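PrimPol AEP domain (PP-N190) (Cyanophage S-2L, PDB 6ZP9) probably serves as the catalytic domain of a primase-polymerase that primes and extends DNA in a phage whose genome carries 2-aminoadenine in place of adenine. Local coordinates at residues L116-Y126 against M162-T172; E81-F89 against S131-T139. All coordinates share one frame; numbering follows the deposited sequence.

From the N terminus the chain passes 81-89, 116-126, 131-139 and 162-172 in turn, so the segments of the two contacts alternate and their loops cross. Interaction 2 closes the loop of residues 90-130, which holds helix 97-102 and the hairpin strands 114-117 and 123-129; interaction 1 closes residues 127-161, including helix 135-149. Both reach the sheet in which strands 85-90 and 123-129 are neighbours: interaction 2 sets helix 135-149 against it, and interaction 1 joins it to strand 161-163 of the other four-stranded sheet. The contacts meet at Phe89, which packs against Tyr126 and Met162, although their centres are about 22 Å apart.

Interaction 1 (L116-Y126 against M162-T172); sequences LRTGGKSIHHY and MRLAGCPHQRT
His124 meets Met162 where the hairpin of strands 114-117 and 123-129 faces strand 161-163. Ser122, Ile123 and His124 match the Ser-X-His signature of archaeo-eukaryotic primases, so this is probably part of the nucleotide site, as in relatives. In the Met162 conformer described here, one of two, CE lies over one face of the His124 imidazole in a CH-pi contact, 3.3 Å from ND1; bends at chi2 (-69°) and chi3 (-81°) fold this conformer so that the methyl makes the closest approach to the ring. Thr118 CG2 sits over the centre of the other face, and the ring is sandwiched. In its plane, a water is hydrogen-bonded to His124 ND1 at 2.8 Å. The same water reaches Tyr126 OH at 2.6 Å and donates to Arg163 O, a three-way bridge that helps fix the rotation of the histidine.

Farther along, the turn at Gly119 and Gly120 rests on one face of the His169 ring, with Gly120 CA 4.0 Å from its centroid. The turn is an ST turn, closed by Gly120 N donating to Thr118 OG1. Arg163 holds the His169 ring in place: NH2 donates to ND1 at 2.9 Å, nearly straight (162°) and close to both the imidazole and guanidinium planes. A second water accepts from Arg163 NH2 and donates to Thr118 O, linking the arginine to the hairpin. At the other end, Leu116 CD1 touches Ala165 CB at 3.7 Å.

Helix 16-25 flanks this apolar end, where His22 packs on Leu116 and receives the Ala165 backbone N-H. On the far side of the hairpin, Gln100 of helix 97-102 bonds to the backbone of Lys121 and Ile123, while strand 67-71 pairs with strand 161-163.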
loop_
_atom_site.group_PDB
_atom_site.type_symbol
_atom_site.label_atom_id
_atom_site.label_comp_id
_atom_site.label_asym_id
_atom_site.label_seq_id
_atom_site.Cartn_x
_atom_site.Cartn_y
_atom_site.Cartn_z
ATOM N N LEU A 116 -8.343 0.432 0.162
ATOM C CA LEU A 116 -8.104 -0.965 0.477
ATOM C C LEU A 116 -8.561 -1.252 1.898
ATOM O O LEU A 116 -8.174 -0.544 2.836
ATOM C CB LEU A 116 -6.625 -1.325 0.310
ATOM C CG LEU A 116 -6.345 -2.827 0.410
ATOM C CD1 LEU A 116 -5.396 -3.261 -0.690
ATOM C CD2 LEU A 116 -5.762 -3.145 1.773
ATOM N N ARG A 117 -9.383 -2.275 2.030
ATOM C CA ARG A 117 -9.790 -2.767 3.339
ATOM C C ARG A 117 -8.816 -3.866 3.741
ATOM O O ARG A 117 -8.681 -4.856 3.026
ATOM C CB ARG A 117 -11.250 -3.299 3.266
ATOM C CG ARG A 117 -12.008 -3.394 4.581
ATOM C CD ARG A 117 -13.369 -2.690 4.491
ATOM N NE ARG A 117 -14.026 -2.932 3.211
ATOM C CZ ARG A 117 -14.874 -2.092 2.613
ATOM N NH1 ARG A 117 -15.405 -2.416 1.436
ATOM N NH2 ARG A 117 -15.201 -0.936 3.184
ATOM N N THR A 118 -8.132 -3.717 4.847
ATOM C CA THR A 118 -7.073 -4.654 5.206
ATOM C C THR A 118 -7.562 -5.852 5.996
ATOM O O THR A 118 -6.885 -6.885 6.002
ATOM C CB THR A 118 -5.995 -3.971 6.048
ATOM O OG1 THR A 118 -6.568 -3.575 7.302
ATOM C CG2 THR A 118 -5.428 -2.756 5.325
ATOM N N GLY A 119 -8.694 -5.730 6.685
ATOM C CA GLY A 119 -9.047 -6.670 7.722
ATOM C C GLY A 119 -8.644 -6.235 9.117
ATOM O O GLY A 119 -9.151 -6.797 10.098
ATOM N N GLY A 120 -7.762 -5.256 9.238
ATOM C CA GLY A 120 -7.351 -4.713 10.509
ATOM C C GLY A 120 -8.013 -3.384 10.810
ATOM O O GLY A 120 -9.133 -3.100 10.372
ATOM N N LYS A 121 -7.251 -2.517 11.520
ATOM C CA LYS A 121 -7.837 -1.320 12.102
ATOM C C LYS A 121 -7.830 -0.116 11.169
ATOM O O LYS A 121 -8.365 0.930 11.549
ATOM C CB LYS A 121 -7.098 -0.950 13.393
ATOM C CG LYS A 121 -5.633 -0.597 13.176
ATOM C CD LYS A 121 -4.962 -0.168 14.472
ATOM C CE LYS A 121 -3.463 -0.008 14.284
ATOM N NZ LYS A 121 -3.078 1.404 14.017
ATOM N N SER A 122 -7.262 -0.219 9.965
ATOM C CA SER A 122 -7.071 0.951 9.119
ATOM C C SER A 122 -7.505 0.675 7.685
ATOM O O SER A 122 -7.325 -0.429 7.165
ATOM C CB SER A 122 -5.573 1.357 9.068
ATOM O OG SER A 122 -5.121 1.747 10.352
ATOM N N ILE A 123 -8.110 1.678 7.079
ATOM C CA ILE A 123 -8.296 1.755 5.635
ATOM C C ILE A 123 -7.018 2.309 5.023
ATOM O O ILE A 123 -6.373 3.203 5.598
ATOM C CB ILE A 123 -9.506 2.653 5.302
ATOM C CG1 ILE A 123 -10.791 2.119 5.957
ATOM C CG2 ILE A 123 -9.645 2.874 3.778
ATOM C CD1 ILE A 123 -11.240 0.737 5.478
ATOM N N HIS A 124 -6.635 1.790 3.861
ATOM C CA HIS A 124 -5.504 2.317 3.108
ATOM C C HIS A 124 -6.012 3.131 1.922
ATOM O O HIS A 124 -6.909 2.687 1.197
ATOM C CB HIS A 124 -4.596 1.182 2.632
ATOM C CG HIS A 124 -3.838 0.518 3.742
ATOM N ND1 HIS A 124 -2.900 -0.469 3.524
ATOM C CD2 HIS A 124 -3.883 0.703 5.082
ATOM C CE1 HIS A 124 -2.394 -0.857 4.681
ATOM N NE2 HIS A 124 -2.974 -0.162 5.643
ATOM N N HIS A 125 -5.450 4.326 1.740
ATOM C CA HIS A 125 -5.844 5.242 0.677
ATOM C C HIS A 125 -4.685 5.415 -0.291
ATOM O O HIS A 125 -3.553 5.640 0.139
ATOM C CB HIS A 125 -6.242 6.608 1.246
ATOM C CG HIS A 125 -7.118 6.520 2.451
ATOM N ND1 HIS A 125 -8.494 6.565 2.374
ATOM C CD2 HIS A 125 -6.818 6.384 3.764
ATOM C CE1 HIS A 125 -9.003 6.457 3.588
ATOM N NE2 HIS A 125 -8.008 6.346 4.450
ATOM N N TYR A 126 -4.966 5.327 -1.586
ATOM C CA TYR A 126 -3.955 5.481 -2.623
ATOM C C TYR A 126 -4.341 6.555 -3.637
ATOM O O TYR A 126 -5.490 6.622 -4.084
ATOM C CB TYR A 126 -3.746 4.187 -3.381
ATOM C CG TYR A 126 -3.065 3.064 -2.642
ATOM C CD1 TYR A 126 -3.786 2.226 -1.797
ATOM C CD2 TYR A 126 -1.719 2.802 -2.843
ATOM C CE1 TYR A 126 -3.178 1.168 -1.165
ATOM C CE2 TYR A 126 -1.100 1.756 -2.211
ATOM C CZ TYR A 126 -1.831 0.938 -1.381
ATOM O OH TYR A 126 -1.211 -0.120 -0.760
ATOM N N MET A 162 3.144 -2.201 1.931
ATOM C CA MET A 162 1.738 -2.043 2.273
ATOM C C MET A 162 1.024 -3.373 2.101
ATOM O O MET A 162 1.380 -4.176 1.234
ATOM C CB MET A 162 1.131 -0.940 1.390
ATOM C CG MET A 162 1.635 0.479 1.610
ATOM S SD MET A 162 1.144 1.180 3.174
ATOM C CE MET A 162 -0.467 1.621 2.612
ATOM N N ARG A 163 -0.002 -3.588 2.924
ATOM C CA ARG A 163 -0.792 -4.817 2.873
ATOM C C ARG A 163 -1.252 -5.109 1.453
ATOM O O ARG A 163 -1.738 -4.220 0.747
ATOM C CB ARG A 163 -2.003 -4.679 3.733
ATOM C CG ARG A 163 -1.748 -4.887 5.204
ATOM C CD ARG A 163 -1.363 -6.301 5.599
ATOM N NE ARG A 163 -1.116 -6.335 7.012
ATOM C CZ ARG A 163 -1.946 -6.835 7.886
ATOM N NH1 ARG A 163 -1.665 -6.762 9.145
ATOM N NH2 ARG A 163 -3.007 -7.415 7.503
ATOM N N LEU A 164 -1.092 -6.361 1.021
ATOM C CA LEU A 164 -1.432 -6.799 -0.326
ATOM C C LEU A 164 -2.889 -7.273 -0.386
ATOM O O LEU A 164 -3.323 -8.078 0.449
ATOM C CB LEU A 164 -0.463 -7.911 -0.741
ATOM C CG LEU A 164 -0.688 -8.594 -2.082
ATOM C CD1 LEU A 164 -0.539 -7.596 -3.239
ATOM C CD2 LEU A 164 0.254 -9.799 -2.243
ATOM N N ALA A 165 -3.643 -6.764 -1.366
ATOM C CA ALA A 165 -5.030 -7.184 -1.562
ATOM C C ALA A 165 -5.092 -8.665 -1.901
ATOM O O ALA A 165 -4.181 -9.217 -2.518
ATOM C CB ALA A 165 -5.692 -6.382 -2.686
ATOM N N GLY A 166 -6.177 -9.313 -1.483
ATOM C CA GLY A 166 -6.395 -10.704 -1.817
ATOM C C GLY A 166 -5.736 -11.709 -0.905
ATOM O O GLY A 166 -5.857 -12.918 -1.161
ATOM N N CYS A 167 -5.034 -11.264 0.142
ATOM C CA CYS A 167 -4.441 -12.174 1.116
ATOM C C CYS A 167 -5.063 -11.941 2.482
ATOM O O CYS A 167 -5.489 -10.822 2.791
ATOM C CB CYS A 167 -2.921 -11.996 1.228
ATOM S SG CYS A 167 -2.070 -12.125 -0.353
ATOM N N PRO A 168 -5.110 -12.968 3.324
ATOM C CA PRO A 168 -5.773 -12.819 4.624
ATOM C C PRO A 168 -4.964 -12.018 5.635
ATOM O O PRO A 168 -3.727 -12.086 5.690
ATOM C CB PRO A 168 -5.962 -14.267 5.091
ATOM C CG PRO A 168 -4.928 -15.045 4.367
ATOM C CD PRO A 168 -4.740 -14.370 3.040
ATOM N N HIS A 169 -5.705 -11.233 6.422
ATOM C CA HIS A 169 -5.254 -10.701 7.700
ATOM C C HIS A 169 -5.280 -11.858 8.690
ATOM O O HIS A 169 -6.355 -12.341 9.054
ATOM C CB HIS A 169 -6.189 -9.561 8.097
ATOM C CG HIS A 169 -5.903 -8.938 9.424
ATOM N ND1 HIS A 169 -4.963 -7.949 9.592
ATOM C CD2 HIS A 169 -6.476 -9.121 10.638
ATOM C CE1 HIS A 169 -4.941 -7.573 10.857
ATOM N NE2 HIS A 169 -5.854 -8.265 11.514
ATOM N N GLN A 170 -4.102 -12.336 9.097
ATOM C CA GLN A 170 -4.029 -13.645 9.744
ATOM C C GLN A 170 -4.728 -13.694 11.096
ATOM O O GLN A 170 -5.152 -14.774 11.518
ATOM C CB GLN A 170 -2.573 -14.072 9.898
ATOM C CG GLN A 170 -1.886 -14.427 8.590
ATOM C CD GLN A 170 -2.321 -15.772 8.025
ATOM O OE1 GLN A 170 -3.150 -16.460 8.608
ATOM N NE2 GLN A 170 -1.726 -16.167 6.901
ATOM N N ARG A 171 -4.869 -12.559 11.776
ATOM C CA ARG A 171 -5.507 -12.565 13.087
ATOM C C ARG A 171 -6.987 -12.915 12.979
ATOM O O ARG A 171 -7.521 -13.643 13.825
ATOM C CB ARG A 171 -5.322 -11.207 13.775
ATOM C CG ARG A 171 -5.857 -11.128 15.211
ATOM C CD ARG A 171 -5.688 -9.717 15.791
ATOM N NE ARG A 171 -6.214 -8.683 14.892
ATOM C CZ ARG A 171 -7.310 -7.958 15.121
ATOM N NH1 ARG A 171 -8.017 -8.143 16.226
ATOM N NH2 ARG A 171 -7.702 -7.047 14.238
ATOM N N THR A 172 -7.667 -12.418 11.940
ATOM C CA THR A 172 -9.094 -12.648 11.760
ATOM C C THR A 172 -9.434 -13.547 10.581
ATOM O O THR A 172 -10.535 -14.104 10.546
ATOM C CB THR A 172 -9.825 -11.312 11.571
ATOM O OG1 THR A 172 -9.537 -10.792 10.266
ATOM C CG2 THR A 172 -9.371 -10.310 12.604
HETATM O O HOH W 1 -4.341 -7.127 5.286
HETATM O O HOH W 2 -2.422 -1.558 0.973
#

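Interaction 2 (E81-F89 against S131-T139); sequences EITSVNAIF and SPVDVPAWT
Trp138, on the first turn of helix 135-149, turns the NE1 edge of its indole to the Ala87 carbonyl and one face to Val85, the tight half of this contact. With CG anti to the backbone nitrogen (chi1 179°), the indole reaches the strand, and NE1 donates to Ala87 O at 2.7 Å. That carbonyl lies close to the indole plane, the donor tilted 33° from the carbonyl plane. Val85 CB stands 3.5 Å from the centroid of the five-membered ring, a CH-pi contact. Ile88 CG2 approaches NE1 as well, and Phe89 meets the indole edge, its CE1 lying 3.8 Å from Trp138 CZ2, the side chains crossing at about a right angle. The buried indole N-H is thus satisfied within an apolar surround.

Val85 and Val133 form an antiparallel hydrogen-bonded pair, with Val85 N to Val133 O at 3.0 Å and Val133 N to Val85 O at 2.9 Å. Beyond this pair the contact becomes looser and wetter. Val135 CG2 touches Ile82 O at 3.3 Å, but Thr83 O reaches the other segment through two waters, one accepting from Val135 N and the other donating to Asp134 OD1. On the exposed side, Pro132 lies alongside Asn86, its CA and CB against OD1, while Asn86 ND2 bonds to Leu26 O.

A short strand pairing leads into a helix whose first residues, 135-139, run at 31° to strand 87-89, the short axes 9.9 Å apart at their closest: a helix laid on an antiparallel sheet, consistent with the RRM-like alpha/beta architecture of archaeo-eukaryotic primases.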
loop_
_atom_site.group_PDB
_atom_site.type_symbol
_atom_site.label_atom_id
_atom_site.label_comp_id
_atom_site.label_asym_id
_atom_site.label_seq_id
_atom_site.Cartn_x
_atom_site.Cartn_y
_atom_site.Cartn_z
ATOM N N GLU A 81 17.416 1.363 -3.120
ATOM C CA GLU A 81 17.124 0.646 -4.352
ATOM C C GLU A 81 15.897 1.176 -5.080
ATOM O O GLU A 81 15.644 0.740 -6.208
ATOM C CB GLU A 81 16.916 -0.840 -4.066
ATOM C CG GLU A 81 18.141 -1.573 -3.573
ATOM C CD GLU A 81 17.797 -2.972 -3.106
ATOM O OE1 GLU A 81 17.306 -3.117 -1.972
ATOM O OE2 GLU A 81 17.973 -3.924 -3.893
ATOM N N ILE A 82 15.120 2.070 -4.473
ATOM C CA ILE A 82 13.896 2.562 -5.101
ATOM C C ILE A 82 14.251 3.697 -6.046
ATOM O O ILE A 82 14.905 4.667 -5.646
ATOM C CB ILE A 82 12.876 3.023 -4.046
ATOM C CG1 ILE A 82 12.490 1.864 -3.125
ATOM C CG2 ILE A 82 11.624 3.570 -4.721
ATOM C CD1 ILE A 82 11.857 0.676 -3.849
ATOM N N THR A 83 13.829 3.578 -7.310
ATOM C CA THR A 83 14.112 4.611 -8.297
ATOM C C THR A 83 12.893 5.437 -8.671
ATOM O O THR A 83 13.054 6.518 -9.247
ATOM C CB THR A 83 14.716 4.003 -9.579
ATOM O OG1 THR A 83 13.882 2.946 -10.071
ATOM C CG2 THR A 83 16.119 3.442 -9.311
ATOM N N SER A 84 11.691 4.966 -8.356
ATOM C CA SER A 84 10.474 5.720 -8.612
ATOM C C SER A 84 9.341 5.060 -7.854
ATOM O O SER A 84 9.431 3.892 -7.473
ATOM C CB SER A 84 10.147 5.787 -10.101
ATOM O OG SER A 84 10.035 4.483 -10.623
ATOM N N VAL A 85 8.287 5.837 -7.611
ATOM C CA VAL A 85 7.081 5.381 -6.930
ATOM C C VAL A 85 5.885 5.892 -7.729
ATOM O O VAL A 85 5.891 7.036 -8.200
ATOM C CB VAL A 85 7.023 5.860 -5.459
ATOM C CG1 VAL A 85 5.949 5.106 -4.689
ATOM C CG2 VAL A 85 8.368 5.679 -4.757
ATOM N N ASN A 86 4.871 5.037 -7.909
ATOM C CA ASN A 86 3.747 5.358 -8.783
ATOM C C ASN A 86 2.544 5.962 -8.065
ATOM O O ASN A 86 1.577 6.344 -8.735
ATOM C CB ASN A 86 3.279 4.107 -9.519
ATOM C CG ASN A 86 4.285 3.625 -10.514
ATOM O OD1 ASN A 86 5.200 4.366 -10.878
ATOM N ND2 ASN A 86 4.131 2.383 -10.972
ATOM N N ALA A 87 2.568 6.049 -6.738
ATOM C CA ALA A 87 1.425 6.522 -5.970
ATOM C C ALA A 87 1.921 7.116 -4.660
ATOM O O ALA A 87 2.979 6.733 -4.164
ATOM C CB ALA A 87 0.447 5.373 -5.678
ATOM N N ILE A 88 1.151 8.047 -4.095
ATOM C CA ILE A 88 1.262 8.348 -2.672
ATOM C C ILE A 88 0.111 7.633 -1.972
ATOM O O ILE A 88 -0.886 7.249 -2.596
ATOM C CB ILE A 88 1.259 9.864 -2.358
ATOM C CG1 ILE A 88 0.029 10.543 -2.976
ATOM C CG2 ILE A 88 2.587 10.498 -2.803
ATOM C CD1 ILE A 88 -0.077 12.024 -2.639
ATOM N N PHE A 89 0.245 7.443 -0.661
ATOM C CA PHE A 89 -0.681 6.577 0.061
ATOM C C PHE A 89 -0.527 6.808 1.557
ATOM O O PHE A 89 0.519 7.275 2.025
ATOM C CB PHE A 89 -0.432 5.101 -0.277
ATOM C CG PHE A 89 1.019 4.693 -0.178
ATOM C CD1 PHE A 89 1.861 4.813 -1.277
ATOM C CD2 PHE A 89 1.538 4.203 1.008
ATOM C CE1 PHE A 89 3.193 4.455 -1.196
ATOM C CE2 PHE A 89 2.867 3.837 1.097
ATOM C CZ PHE A 89 3.699 3.960 -0.011
ATOM N N SER A 131 2.405 8.929 -14.294
ATOM C CA SER A 131 3.770 8.516 -14.595
ATOM C C SER A 131 4.515 8.256 -13.296
ATOM O O SER A 131 4.133 8.779 -12.243
ATOM C CB SER A 131 4.511 9.588 -15.411
ATOM O OG SER A 131 3.749 9.994 -16.542
ATOM N N PRO A 132 5.584 7.454 -13.333
ATOM C CA PRO A 132 6.369 7.231 -12.117
ATOM C C PRO A 132 6.989 8.532 -11.638
ATOM O O PRO A 132 7.370 9.383 -12.437
ATOM C CB PRO A 132 7.444 6.232 -12.561
ATOM C CG PRO A 132 6.906 5.606 -13.815
ATOM C CD PRO A 132 6.142 6.713 -14.478
ATOM N N VAL A 133 7.091 8.676 -10.322
ATOM C CA VAL A 133 7.604 9.886 -9.682
ATOM C C VAL A 133 8.971 9.581 -9.082
ATOM O O VAL A 133 9.130 8.585 -8.369
ATOM C CB VAL A 133 6.620 10.395 -8.613
ATOM C CG1 VAL A 133 7.134 11.649 -7.909
ATOM C CG2 VAL A 133 5.263 10.675 -9.260
ATOM N N ASP A 134 9.956 10.432 -9.369
ATOM C CA ASP A 134 11.285 10.275 -8.785
ATOM C C ASP A 134 11.212 10.366 -7.266
ATOM O O ASP A 134 10.322 11.012 -6.704
ATOM C CB ASP A 134 12.251 11.354 -9.307
ATOM C CG ASP A 134 12.654 11.147 -10.774
ATOM O OD1 ASP A 134 12.401 10.056 -11.347
ATOM O OD2 ASP A 134 13.240 12.086 -11.357
ATOM N N VAL A 135 12.187 9.737 -6.599
ATOM C CA VAL A 135 12.137 9.621 -5.139
ATOM C C VAL A 135 12.103 10.978 -4.437
ATOM O O VAL A 135 11.279 11.153 -3.524
ATOM C CB VAL A 135 13.272 8.712 -4.642
ATOM C CG1 VAL A 135 13.399 8.785 -3.130
ATOM C CG2 VAL A 135 12.994 7.280 -5.075
ATOM N N PRO A 136 12.949 11.961 -4.784
ATOM C CA PRO A 136 12.880 13.246 -4.054
ATOM C C PRO A 136 11.513 13.918 -4.128
ATOM O O PRO A 136 10.970 14.328 -3.088
ATOM C CB PRO A 136 13.985 14.072 -4.728
ATOM C CG PRO A 136 14.969 13.065 -5.166
ATOM C CD PRO A 136 14.135 11.913 -5.659
ATOM N N ALA A 137 10.930 14.023 -5.331
ATOM C CA ALA A 137 9.587 14.580 -5.476
ATOM C C ALA A 137 8.561 13.750 -4.713
ATOM O O ALA A 137 7.717 14.294 -3.991
ATOM C CB ALA A 137 9.208 14.661 -6.953
ATOM N N TRP A 138 8.618 12.425 -4.867
ATOM C CA TRP A 138 7.686 11.558 -4.151
ATOM C C TRP A 138 7.789 11.767 -2.647
ATOM O O TRP A 138 6.769 11.852 -1.952
ATOM C CB TRP A 138 7.942 10.087 -4.503
ATOM C CG TRP A 138 7.023 9.174 -3.767
ATOM C CD1 TRP A 138 5.783 8.763 -4.170
ATOM C CD2 TRP A 138 7.241 8.580 -2.474
ATOM N NE1 TRP A 138 5.218 7.953 -3.213
ATOM C CE2 TRP A 138 6.094 7.819 -2.165
ATOM C CE3 TRP A 138 8.294 8.618 -1.549
ATOM C CZ2 TRP A 138 5.967 7.103 -0.972
ATOM C CZ3 TRP A 138 8.165 7.904 -0.358
ATOM C CH2 TRP A 138 7.010 7.157 -0.084
ATOM N N THR A 139 9.019 11.844 -2.125
ATOM C CA THR A 139 9.206 11.949 -0.681
ATOM C C THR A 139 8.521 13.195 -0.140
ATOM O O THR A 139 7.882 13.153 0.921
ATOM C CB THR A 139 10.702 11.964 -0.333
ATOM O OG1 THR A 139 11.314 10.731 -0.740
ATOM C CG2 THR A 139 10.911 12.153 1.162
HETATM O O HOH W 3 14.265 8.559 -8.052
HETATM O O HOH W 4 13.772 7.593 -11.733
#